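Local structure of MsStt7d protein (Micromonas, 4IX3) at residues K147-L156 with D180-D188; L62-N70 with E105-N113. The protein probably acts as an ATP-dependent protein kinase, and this chain is the catalytic domain of a homologue, from Micromonas, of the state transition kinase Stt7. All coordinates share one frame; numbering follows the deposited sequence.

Contact 1. Residues K147-L156 with D180-D188; sequences KAMRELLGSL and DGGVLKLID. With MG (magnesium ion), chain E.
E151 reaches from the helix to strand 183-186 and takes the backbone N-H of L184 on OE2 (N to OE2 2.9 Å, N-H...O angle 158°), the donor lying well above the carboxylate plane. Its OE1 is held one helical turn back by a salt bridge: K147 NZ meets the syn lone pair of E151 OE1 at 2.7 Å. A water bound to K147 NZ, E151 OE2 and G182 O joins this pair to the turn, and a second links K147 NZ to G181 O. Because CG of E151 lies anti to the carbonyl carbon (chi1 -67°) and the chain beyond it is extended, the carboxylate slants across V183, whose CG2 is 3.5 Å from E151 CD. With an alanine here the L184 N-H is likely to lose its acceptor and K147 this carboxylate partner. L184 points at the helix and sets CD1 against CB of A148 (3.6 Å), while its carbonyl O is bridged by water to OG of S155. Two residues on, L186 forks between two leucines, both crossed at about a right angle: CD2 lies 4.1 Å from L152 CD1, and CD1 4.0 Å from L156 CD2. Helix and strand correspond to alphaE and beta8 of the kinase C-lobe; the segment ends at D188, whose OD2 binds magnesium at 2.1 Å together with D168. Strand 183-186 forms a hairpin (connection including a type I' turn, D180-V183) with strand 174-177, whose L174 and A176 touch L186 and L184 respectively. Helix 246-261 packs on A148, L152 and L156, and helix 329-332 also reaches L156.

Contact 2. Residues L62-N70 with E105-N113; sequences LLECEMDVN and EGLWLMWAN
L109 pushes its forked end into a hollow between L63 and M67, one turn apart on the helix. Its CD1 lies 3.7 Å from L63 CD1, the two side chains sliding past each other in opposite directions, and its CD2 sits 3.8 Å from M67 CB, crossing at about a right angle. L107 fills the next gap: its CD2 touches L63 CD2 (4.1 Å), E64 CG and, more distantly, M67 SD. At the far end W111 CG lies anti to its carbonyl carbon (chi1 -61°), which swings the indole edge to N70; W111 NE1 donates a hydrogen bond to N70 OD1 (2.9 Å, N-H...O angle 166°), the oxygen in the ring plane but the donor above the amide carbonyl plane, ring and amide 64° apart. N70 ND2 donates to E66 O (2.9 Å), which fixes the amide's rotation. E66 lays OE2 obliquely 3.6 Å from CZ2 of W111, and its OE1 forms the salt bridge with K50. This is the alphaC helix packed on strand beta5 of the kinase N-lobe, with the lysine-glutamate pair characteristic of an active-like kinase conformation. W111, directly before A112, which binds ADP in a structure of this protein, occupies what corresponds to the gatekeeper position.

In the fold
Contact 2 belongs to the N-lobe and contact 1 to the C-lobe of the kinase fold; their centres are 21 Å apart, and their nearest atoms, about 4 Å apart, do not touch. They converge on the nucleotide and metal site. Strand 183-186 runs into D188, which opens the DLG segment (the counterpart of the kinase DFG motif) and binds magnesium together with D168. From the other lobe the side chain of E66 comes to about 4 Å from that of D188, and N70 packs on L189, the next residue. K50, paired with E66, A112 and E114 bind ADP in another structure of the protein; E114 also forms a salt bridge with K185 of contact 1.

Contact 1. Residues K147-L156 with D180-D188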
loop_
_atom_site.group_PDB
_atom_site.type_symbol
_atom_site.label_atom_id
_atom_site.label_comp_id
_atom_site.label_asym_id
_atom_site.label_seq_id
_atom_site.Cartn_x
_atom_site.Cartn_y
_atom_site.Cartn_z
ATOM N N LYS B 147 -8.344 25.338 -18.690
ATOM C CA LYS B 147 -9.520 25.124 -17.860
ATOM C C LYS B 147 -9.191 24.285 -16.625
ATOM O O LYS B 147 -9.574 24.598 -15.491
ATOM C CB LYS B 147 -10.652 24.513 -18.664
ATOM C CG LYS B 147 -11.958 24.368 -17.872
ATOM C CD LYS B 147 -13.074 23.761 -18.742
ATOM C CE LYS B 147 -14.489 23.932 -18.197
ATOM N NZ LYS B 147 -14.662 23.143 -16.937
ATOM N N ALA B 148 -8.490 23.162 -16.842
ATOM C CA ALA B 148 -8.165 22.251 -15.743
ATOM C C ALA B 148 -7.261 22.927 -14.739
ATOM O O ALA B 148 -7.432 22.761 -13.528
ATOM C CB ALA B 148 -7.483 21.002 -16.270
ATOM N N MET B 149 -6.220 23.635 -15.201
ATOM C CA MET B 149 -5.290 24.247 -14.288
ATOM C C MET B 149 -5.946 25.367 -13.488
ATOM O O MET B 149 -5.607 25.561 -12.316
ATOM C CB MET B 149 -3.990 24.681 -14.976
ATOM C CG MET B 149 -3.103 23.544 -15.461
ATOM S SD MET B 149 -2.610 22.358 -14.175
ATOM C CE MET B 149 -1.649 23.463 -13.138
ATOM N N ARG B 150 -6.847 26.119 -14.113
ATOM C CA ARG B 150 -7.494 27.184 -13.347
ATOM C C ARG B 150 -8.298 26.533 -12.212
ATOM O O ARG B 150 -8.265 27.047 -11.073
ATOM C CB ARG B 150 -8.422 27.982 -14.285
ATOM C CG ARG B 150 -9.059 29.200 -13.626
ATOM C CD ARG B 150 -10.028 29.919 -14.553
ATOM N NE ARG B 150 -9.352 30.562 -15.680
ATOM C CZ ARG B 150 -9.407 30.140 -16.937
ATOM N NH1 ARG B 150 -10.115 29.048 -17.231
ATOM N NH2 ARG B 150 -8.812 30.856 -17.899
ATOM N N GLU B 151 -8.999 25.432 -12.529
ATOM C CA GLU B 151 -9.793 24.756 -11.481
ATOM C C GLU B 151 -8.915 24.109 -10.408
ATOM O O GLU B 151 -9.155 24.248 -9.203
ATOM C CB GLU B 151 -10.700 23.729 -12.149
ATOM C CG GLU B 151 -11.753 24.422 -12.995
ATOM C CD GLU B 151 -12.496 23.509 -13.937
ATOM O OE1 GLU B 151 -13.356 24.038 -14.708
ATOM O OE2 GLU B 151 -12.236 22.265 -13.993
ATOM N N LEU B 152 -7.871 23.419 -10.832
ATOM C CA LEU B 152 -6.969 22.763 -9.879
ATOM C C LEU B 152 -6.237 23.766 -8.988
ATOM O O LEU B 152 -6.187 23.602 -7.755
ATOM C CB LEU B 152 -5.917 21.963 -10.660
ATOM C CG LEU B 152 -4.831 21.307 -9.768
ATOM C CD1 LEU B 152 -5.444 20.362 -8.723
ATOM C CD2 LEU B 152 -3.877 20.540 -10.693
ATOM N N LEU B 153 -5.647 24.824 -9.576
ATOM C CA LEU B 153 -4.914 25.776 -8.800
ATOM C C LEU B 153 -5.894 26.527 -7.864
ATOM O O LEU B 153 -5.516 26.835 -6.719
ATOM C CB LEU B 153 -4.130 26.762 -9.658
ATOM C CG LEU B 153 -3.003 26.122 -10.457
ATOM C CD1 LEU B 153 -2.518 27.144 -11.489
ATOM C CD2 LEU B 153 -1.880 25.704 -9.553
ATOM N N GLY B 154 -7.128 26.835 -8.328
ATOM C CA GLY B 154 -8.064 27.534 -7.425
ATOM C C GLY B 154 -8.424 26.636 -6.235
ATOM O O GLY B 154 -8.488 27.101 -5.114
ATOM N N SER B 155 -8.627 25.347 -6.480
ATOM C CA SER B 155 -8.942 24.419 -5.381
ATOM C C SER B 155 -7.778 24.235 -4.425
ATOM O O SER B 155 -7.956 24.244 -3.198
ATOM C CB SER B 155 -9.404 23.092 -5.917
ATOM O OG SER B 155 -10.680 23.214 -6.501
ATOM N N LEU B 156 -6.569 24.046 -4.971
ATOM C CA LEU B 156 -5.384 23.985 -4.108
ATOM C C LEU B 156 -5.204 25.241 -3.268
ATOM O O LEU B 156 -4.868 25.176 -2.089
ATOM C CB LEU B 156 -4.123 23.635 -4.923
ATOM C CG LEU B 156 -4.128 22.220 -5.503
ATOM C CD1 LEU B 156 -2.978 22.040 -6.469
ATOM C CD2 LEU B 156 -4.031 21.209 -4.352
ATOM N N ASP B 180 -21.467 18.520 -11.739
ATOM C CA ASP B 180 -21.140 19.915 -11.472
ATOM C C ASP B 180 -20.480 20.527 -12.688
ATOM O O ASP B 180 -19.436 21.186 -12.577
ATOM C CB ASP B 180 -20.345 20.064 -10.176
ATOM C CG ASP B 180 -21.232 19.738 -8.980
ATOM O OD1 ASP B 180 -22.140 20.558 -8.673
ATOM O OD2 ASP B 180 -21.061 18.677 -8.333
ATOM N N GLY B 181 -21.088 20.271 -13.831
ATOM C CA GLY B 181 -20.661 20.977 -15.053
ATOM C C GLY B 181 -19.330 20.535 -15.629
ATOM O O GLY B 181 -18.806 21.231 -16.500
ATOM N N GLY B 182 -18.759 19.418 -15.149
ATOM C CA GLY B 182 -17.452 18.961 -15.649
ATOM C C GLY B 182 -16.271 19.491 -14.857
ATOM O O GLY B 182 -15.129 19.132 -15.165
ATOM N N VAL B 183 -16.481 20.326 -13.855
ATOM C CA VAL B 183 -15.406 20.963 -13.120
ATOM C C VAL B 183 -14.550 19.864 -12.456
ATOM O O VAL B 183 -15.087 18.845 -11.981
ATOM C CB VAL B 183 -15.972 21.919 -12.019
ATOM C CG1 VAL B 183 -16.661 21.175 -10.867
ATOM C CG2 VAL B 183 -14.923 22.864 -11.514
ATOM N N LEU B 184 -13.255 20.097 -12.354
ATOM C CA LEU B 184 -12.401 19.075 -11.722
ATOM C C LEU B 184 -12.544 19.105 -10.219
ATOM O O LEU B 184 -12.553 20.176 -9.609
ATOM C CB LEU B 184 -10.933 19.340 -12.060
ATOM C CG LEU B 184 -10.513 19.175 -13.537
ATOM C CD1 LEU B 184 -8.998 19.114 -13.637
ATOM C CD2 LEU B 184 -11.211 18.017 -14.229
ATOM N N LYS B 185 -12.632 17.913 -9.643
ATOM C CA LYS B 185 -12.542 17.748 -8.186
ATOM C C LYS B 185 -11.370 16.811 -7.839
ATOM O O LYS B 185 -11.129 15.832 -8.553
ATOM C CB LYS B 185 -13.848 17.196 -7.601
ATOM C CG LYS B 185 -15.062 18.160 -7.756
ATOM C CD LYS B 185 -16.308 17.575 -7.144
ATOM C CE LYS B 185 -17.472 18.550 -7.278
ATOM N NZ LYS B 185 -18.694 17.983 -6.615
ATOM N N LEU B 186 -10.707 17.121 -6.745
ATOM C CA LEU B 186 -9.666 16.224 -6.177
ATOM C C LEU B 186 -10.332 15.063 -5.446
ATOM O O LEU B 186 -11.369 15.243 -4.807
ATOM C CB LEU B 186 -8.778 17.002 -5.221
ATOM C CG LEU B 186 -7.778 17.920 -5.982
ATOM C CD1 LEU B 186 -7.345 19.068 -5.100
ATOM C CD2 LEU B 186 -6.547 17.168 -6.440
ATOM N N ILE B 187 -9.680 13.914 -5.454
ATOM C CA ILE B 187 -9.997 12.877 -4.497
ATOM C C ILE B 187 -8.744 12.602 -3.669
ATOM O O ILE B 187 -7.638 13.081 -3.981
ATOM C CB ILE B 187 -10.455 11.575 -5.145
ATOM C CG1 ILE B 187 -9.397 11.010 -6.100
ATOM C CG2 ILE B 187 -11.783 11.799 -5.879
ATOM C CD1 ILE B 187 -9.563 9.509 -6.351
ATOM N N ASP B 188 -8.918 11.779 -2.625
ATOM C CA ASP B 188 -7.826 11.098 -1.935
ATOM C C ASP B 188 -7.008 12.047 -1.050
ATOM O O ASP B 188 -5.875 12.467 -1.400
ATOM C CB ASP B 188 -6.930 10.320 -2.900
ATOM C CG ASP B 188 -5.771 9.685 -2.158
ATOM O OD1 ASP B 188 -5.918 9.393 -0.930
ATOM O OD2 ASP B 188 -4.664 9.572 -2.810
HETATM MG MG MG E . -2.841 8.631 -2.545
HETATM O O HOH W 1 -13.114 20.798 -16.124
HETATM O O HOH W 2 -17.426 23.548 -16.530
HETATM O O HOH W 3 -10.743 20.773 -7.506
HETATM O O HOH W 4 -2.409 9.871 -0.944
HETATM O O HOH W 5 -3.949 7.426 -1.173
HETATM O O HOH W 6 -3.399 7.369 -4.006
HETATM O O HOH W 7 -1.169 7.593 -2.181
#

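Contact 2. Residues L62-N70 with E105-N113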
loop_
_atom_site.group_PDB
_atom_site.type_symbol
_atom_site.label_atom_id
_atom_site.label_comp_id
_atom_site.label_asym_id
_atom_site.label_seq_id
_atom_site.Cartn_x
_atom_site.Cartn_y
_atom_site.Cartn_z
ATOM N N LEU B 62 -4.130 6.098 10.154
ATOM C CA LEU B 62 -4.073 6.879 8.897
ATOM C C LEU B 62 -5.492 7.117 8.346
ATOM O O LEU B 62 -5.788 8.216 7.862
ATOM C CB LEU B 62 -3.198 6.133 7.860
ATOM C CG LEU B 62 -1.710 6.126 8.212
ATOM C CD1 LEU B 62 -1.039 5.143 7.273
ATOM C CD2 LEU B 62 -1.109 7.516 8.068
ATOM N N LEU B 63 -6.382 6.120 8.428
ATOM C CA LEU B 63 -7.740 6.341 7.961
ATOM C C LEU B 63 -8.444 7.349 8.870
ATOM O O LEU B 63 -9.253 8.160 8.380
ATOM C CB LEU B 63 -8.511 5.020 7.916
ATOM C CG LEU B 63 -9.883 5.066 7.242
ATOM C CD1 LEU B 63 -9.733 5.272 5.733
ATOM C CD2 LEU B 63 -10.648 3.756 7.494
ATOM N N GLU B 64 -8.182 7.319 10.175
ATOM C CA GLU B 64 -8.758 8.311 11.075
ATOM C C GLU B 64 -8.287 9.715 10.734
ATOM O O GLU B 64 -9.076 10.664 10.794
ATOM C CB GLU B 64 -8.424 7.978 12.516
ATOM C CG GLU B 64 -9.309 6.855 13.050
ATOM C CD GLU B 64 -8.884 6.351 14.413
ATOM O OE1 GLU B 64 -7.746 6.598 14.834
ATOM O OE2 GLU B 64 -9.659 5.543 14.960
ATOM N N CYS B 65 -7.012 9.863 10.391
ATOM C CA CYS B 65 -6.534 11.166 9.962
ATOM C C CYS B 65 -7.219 11.597 8.662
ATOM O O CYS B 65 -7.630 12.783 8.521
ATOM C CB CYS B 65 -5.027 11.131 9.798
ATOM S SG CYS B 65 -4.336 12.783 9.742
ATOM N N GLU B 66 -7.297 10.715 7.681
ATOM C CA GLU B 66 -8.003 11.019 6.448
ATOM C C GLU B 66 -9.436 11.453 6.749
ATOM O O GLU B 66 -9.972 12.404 6.147
ATOM C CB GLU B 66 -8.000 9.809 5.526
ATOM C CG GLU B 66 -8.758 10.070 4.243
ATOM C CD GLU B 66 -8.562 8.985 3.205
ATOM O OE1 GLU B 66 -7.849 7.998 3.534
ATOM O OE2 GLU B 66 -9.160 9.086 2.113
ATOM N N MET B 67 -10.081 10.795 7.705
ATOM C CA MET B 67 -11.427 11.183 8.114
ATOM C C MET B 67 -11.441 12.599 8.669
ATOM O O MET B 67 -12.298 13.397 8.219
ATOM C CB MET B 67 -11.912 10.182 9.167
ATOM C CG MET B 67 -13.312 10.542 9.647
ATOM S SD MET B 67 -14.048 9.237 10.715
ATOM C CE MET B 67 -13.013 9.384 12.157
ATOM N N ASP B 68 -10.550 12.892 9.613
ATOM C CA ASP B 68 -10.504 14.212 10.234
ATOM C C ASP B 68 -10.292 15.299 9.140
ATOM O O ASP B 68 -10.940 16.385 9.160
ATOM C CB ASP B 68 -9.345 14.326 11.231
ATOM C CG ASP B 68 -9.512 13.450 12.471
ATOM O OD1 ASP B 68 -10.650 13.063 12.788
ATOM O OD2 ASP B 68 -8.478 13.219 13.173
ATOM N N VAL B 69 -9.328 15.077 8.245
ATOM C CA VAL B 69 -9.027 16.088 7.203
ATOM C C VAL B 69 -10.250 16.208 6.296
ATOM O O VAL B 69 -10.582 17.333 5.869
ATOM C CB VAL B 69 -7.731 15.736 6.420
ATOM C CG1 VAL B 69 -7.549 16.675 5.225
ATOM C CG2 VAL B 69 -6.525 15.748 7.349
ATOM N N ASN B 70 -10.957 15.123 5.971
ATOM C CA ASN B 70 -12.189 15.238 5.175
ATOM C C ASN B 70 -13.263 16.041 5.882
ATOM O O ASN B 70 -13.920 16.839 5.236
ATOM C CB ASN B 70 -12.750 13.872 4.802
ATOM C CG ASN B 70 -12.203 13.376 3.476
ATOM O OD1 ASN B 70 -12.741 13.717 2.424
ATOM N ND2 ASN B 70 -11.139 12.572 3.518
ATOM N N GLU B 105 -16.685 -5.583 9.331
ATOM C CA GLU B 105 -16.286 -5.001 10.625
ATOM C C GLU B 105 -15.189 -3.938 10.450
ATOM O O GLU B 105 -14.165 -4.186 9.782
ATOM C CB GLU B 105 -15.812 -6.182 11.518
ATOM C CG GLU B 105 -15.358 -5.757 12.908
ATOM C CD GLU B 105 -13.903 -5.274 13.031
ATOM O OE1 GLU B 105 -13.033 -5.944 12.395
ATOM O OE2 GLU B 105 -13.617 -4.289 13.768
ATOM N N GLY B 106 -15.336 -2.804 11.132
ATOM C CA GLY B 106 -14.348 -1.729 11.180
ATOM C C GLY B 106 -14.906 -0.414 10.632
ATOM O O GLY B 106 -16.060 -0.298 10.278
ATOM N N LEU B 107 -14.035 0.553 10.540
ATOM C CA LEU B 107 -14.391 1.923 10.156
ATOM C C LEU B 107 -14.398 2.040 8.630
ATOM O O LEU B 107 -13.439 1.633 7.947
ATOM C CB LEU B 107 -13.371 2.895 10.765
ATOM C CG LEU B 107 -13.631 4.368 10.414
ATOM C CD1 LEU B 107 -14.920 4.845 11.070
ATOM C CD2 LEU B 107 -12.433 5.198 10.939
ATOM N N TRP B 108 -15.434 2.671 8.114
ATOM C CA TRP B 108 -15.581 3.031 6.705
ATOM C C TRP B 108 -15.757 4.517 6.529
ATOM O O TRP B 108 -16.425 5.174 7.356
ATOM C CB TRP B 108 -16.795 2.363 6.075
ATOM C CG TRP B 108 -16.649 0.876 5.985
ATOM C CD1 TRP B 108 -16.889 -0.093 6.959
ATOM C CD2 TRP B 108 -16.208 0.181 4.808
ATOM N NE1 TRP B 108 -16.645 -1.341 6.424
ATOM C CE2 TRP B 108 -16.242 -1.235 5.111
ATOM C CE3 TRP B 108 -15.865 0.592 3.516
ATOM C CZ2 TRP B 108 -15.838 -2.172 4.190
ATOM C CZ3 TRP B 108 -15.487 -0.356 2.584
ATOM C CH2 TRP B 108 -15.459 -1.718 2.909
ATOM N N LEU B 109 -15.211 5.090 5.444
ATOM C CA LEU B 109 -15.543 6.458 4.993
ATOM C C LEU B 109 -16.346 6.353 3.719
ATOM O O LEU B 109 -16.173 5.432 2.905
ATOM C CB LEU B 109 -14.243 7.225 4.745
ATOM C CG LEU B 109 -13.278 7.252 5.914
ATOM C CD1 LEU B 109 -12.091 8.157 5.575
ATOM C CD2 LEU B 109 -13.971 7.724 7.202
ATOM N N MET B 110 -17.190 7.368 3.461
ATOM C CA MET B 110 -18.032 7.384 2.279
ATOM C C MET B 110 -18.023 8.771 1.624
ATOM O O MET B 110 -18.062 9.791 2.323
ATOM C CB MET B 110 -19.469 6.985 2.654
ATOM C CG MET B 110 -20.379 6.752 1.448
ATOM S SD MET B 110 -21.949 5.969 1.882
ATOM C CE MET B 110 -22.831 7.371 2.572
ATOM N N TRP B 111 -17.941 8.735 0.298
ATOM C CA TRP B 111 -18.043 9.946 -0.526
ATOM C C TRP B 111 -19.062 9.750 -1.618
ATOM O O TRP B 111 -19.316 8.620 -2.062
ATOM C CB TRP B 111 -16.707 10.281 -1.196
ATOM C CG TRP B 111 -15.593 10.540 -0.239
ATOM C CD1 TRP B 111 -15.083 11.726 0.202
ATOM C CD2 TRP B 111 -14.748 9.506 0.356
ATOM N NE1 TRP B 111 -13.983 11.513 1.012
ATOM C CE2 TRP B 111 -13.770 10.180 1.166
ATOM C CE3 TRP B 111 -14.726 8.104 0.280
ATOM C CZ2 TRP B 111 -12.753 9.477 1.807
ATOM C CZ3 TRP B 111 -13.685 7.425 0.894
ATOM C CH2 TRP B 111 -12.732 8.101 1.647
ATOM N N ALA B 112 -19.539 10.872 -2.203
ATOM C CA ALA B 112 -20.252 10.755 -3.459
ATOM C C ALA B 112 -19.282 10.251 -4.535
ATOM O O ALA B 112 -18.097 10.629 -4.536
ATOM C CB ALA B 112 -20.730 12.121 -3.914
ATOM N N ASN B 113 -19.801 9.444 -5.460
ATOM C CA ASN B 113 -19.073 9.079 -6.666
ATOM C C ASN B 113 -19.212 10.269 -7.632
ATOM O O ASN B 113 -20.299 10.503 -8.190
ATOM C CB ASN B 113 -19.643 7.792 -7.269
ATOM C CG ASN B 113 -18.857 7.328 -8.468
ATOM O OD1 ASN B 113 -18.160 8.132 -9.092
ATOM N ND2 ASN B 113 -18.937 6.049 -8.802
#